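Local structure of ribonuclease VapC5 (Mycobacterium tuberculosis, 3DBO) at residues Q73-A76 / T77-V81. The protein is the probable toxin of a type II toxin-antitoxin pair, a magnesium-dependent PIN-family ribonuclease whose limited RNA cleavage is seen in complex with its antitoxin VapB5. Sequence-based numbering, arbitrary orientation. Where two conformers were deposited one is given.
Sequences QRLA and TLESV
Gln-73 O receives Thr-77 N at 3.0 Å in the first of three regular i to i+4 backbone bonds, continued by Leu-78 N to Arg-74 O and Glu-79 N to Leu-75 O, whereas Ser-80 N reaches Ala-76 O only weakly, the N-H...O angle falling to 133°. The side chain of Thr-77 leans back on the same turn: with OG1 beside its own backbone N (chi1 -46°), the hydroxyl comes within 3.0 Å of Gln-73 O, although its proton is not settled there, as another acceptor is within reach. On the exposed face, Glu-79 is directed back along the helix by a CG set beside its backbone N (chi1 -76°), and its side chain passes at a slant over Leu-75, OE2 3.9 Å from Leu-75 CG. Leu-75 CD1 and Leu-78 CD2 touch loosely at 4.3 Å. The turns from Gln-73 to Glu-79 lie toward the end of helix 68-79 of the PIN domain, which packs against helix 52-64: Leu-78 rests on Leu-55, Leu-58 and Val-62, and Arg-74 NH1 hydrogen-bonds Gly-61 O. A chain of another protein meets this helix too, Arg-74 forming a salt bridge with one of its acidic side chains and Thr-77 OG1 a hydrogen bond with its backbone, so that the helix is part of the toxin's binding surface. Farther along, the buried Ser-80 OG turns back onto Thr-77 O at 2.7 Å, lying in the carbonyl plane on a lone pair, while Thr-77, Ser-80 and Val-81 rest against Phe-30.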
loop_
_atom_site.group_PDB
_atom_site.type_symbol
_atom_site.label_atom_id
_atom_site.label_comp_id
_atom_site.label_asym_id
_atom_site.label_seq_id
_atom_site.Cartn_x
_atom_site.Cartn_y
_atom_site.Cartn_z
ATOM N N GLN B 73 12.805 -8.463 -11.502
ATOM C CA GLN B 73 11.503 -7.787 -11.613
ATOM C C GLN B 73 11.158 -7.049 -10.307
ATOM O O GLN B 73 10.716 -5.897 -10.321
ATOM C CB GLN B 73 10.393 -8.766 -11.998
ATOM C CG GLN B 73 9.100 -8.079 -12.429
ATOM C CD GLN B 73 9.342 -6.929 -13.394
ATOM O OE1 GLN B 73 9.811 -7.141 -14.519
ATOM N NE2 GLN B 73 9.052 -5.705 -12.952
ATOM N N ARG B 74 11.326 -7.746 -9.196
ATOM C CA ARG B 74 10.943 -7.205 -7.887
ATOM C C ARG B 74 11.870 -6.065 -7.511
ATOM O O ARG B 74 11.456 -5.095 -6.872
ATOM C CB ARG B 74 10.952 -8.303 -6.835
ATOM C CG ARG B 74 9.755 -9.272 -6.973
ATOM C CD ARG B 74 9.737 -10.281 -5.875
ATOM N NE ARG B 74 8.726 -11.314 -6.095
ATOM C CZ ARG B 74 8.533 -12.359 -5.302
ATOM N NH1 ARG B 74 9.286 -12.525 -4.225
ATOM N NH2 ARG B 74 7.586 -13.247 -5.597
ATOM N N LEU B 75 13.123 -6.171 -7.926
ATOM C CA LEU B 75 14.075 -5.099 -7.686
ATOM C C LEU B 75 13.659 -3.818 -8.445
ATOM O O LEU B 75 13.685 -2.722 -7.877
ATOM C CB LEU B 75 15.512 -5.547 -7.999
ATOM C CG LEU B 75 16.580 -4.502 -7.642
ATOM C CD1 LEU B 75 16.551 -4.094 -6.145
ATOM C CD2 LEU B 75 17.954 -5.012 -8.063
ATOM N N ALA B 76 13.251 -3.954 -9.708
ATOM C CA ALA B 76 12.614 -2.832 -10.433
ATOM C C ALA B 76 11.385 -2.240 -9.692
ATOM O O ALA B 76 11.193 -1.029 -9.652
ATOM C CB ALA B 76 12.212 -3.269 -11.875
ATOM N N THR B 77 10.558 -3.102 -9.115
ATOM C CA THR B 77 9.383 -2.616 -8.355
ATOM C C THR B 77 9.852 -1.766 -7.156
ATOM O O THR B 77 9.340 -0.665 -6.909
ATOM C CB THR B 77 8.511 -3.799 -7.880
ATOM O OG1 THR B 77 8.314 -4.719 -8.967
ATOM C CG2 THR B 77 7.155 -3.298 -7.377
ATOM N N LEU B 78 10.826 -2.283 -6.410
ATOM C CA LEU B 78 11.393 -1.551 -5.267
ATOM C C LEU B 78 11.960 -0.198 -5.697
ATOM O O LEU B 78 11.740 0.834 -5.035
ATOM C CB LEU B 78 12.470 -2.387 -4.538
ATOM C CG LEU B 78 13.179 -1.700 -3.358
ATOM C CD1 LEU B 78 12.173 -1.346 -2.252
ATOM C CD2 LEU B 78 14.316 -2.553 -2.808
ATOM N N GLU B 79 12.677 -0.193 -6.822
ATOM C CA GLU B 79 13.281 1.017 -7.332
ATOM C C GLU B 79 12.235 2.043 -7.761
ATOM O O GLU B 79 12.512 3.233 -7.713
ATOM C CB GLU B 79 14.255 0.694 -8.491
ATOM C CG GLU B 79 15.589 0.091 -7.989
ATOM C CD GLU B 79 16.335 -0.733 -9.046
ATOM O OE1 GLU B 79 15.697 -1.161 -10.040
ATOM O OE2 GLU B 79 17.555 -0.969 -8.869
ATOM N N SER B 80 11.047 1.592 -8.168
ATOM C CA SER B 80 9.990 2.515 -8.637
ATOM C C SER B 80 9.515 3.490 -7.552
ATOM O O SER B 80 8.925 4.523 -7.863
ATOM C CB SER B 80 8.805 1.756 -9.269
ATOM O OG SER B 80 7.914 1.223 -8.300
ATOM N N VAL B 81 9.785 3.172 -6.288
ATOM C CA VAL B 81 9.431 4.107 -5.214
ATOM C C VAL B 81 10.559 5.020 -4.762
ATOM O O VAL B 81 10.382 5.779 -3.812
ATOM C CB VAL B 81 8.781 3.404 -4.018
ATOM C CG1 VAL B 81 7.532 2.711 -4.484
ATOM C CG2 VAL B 81 9.714 2.407 -3.380
#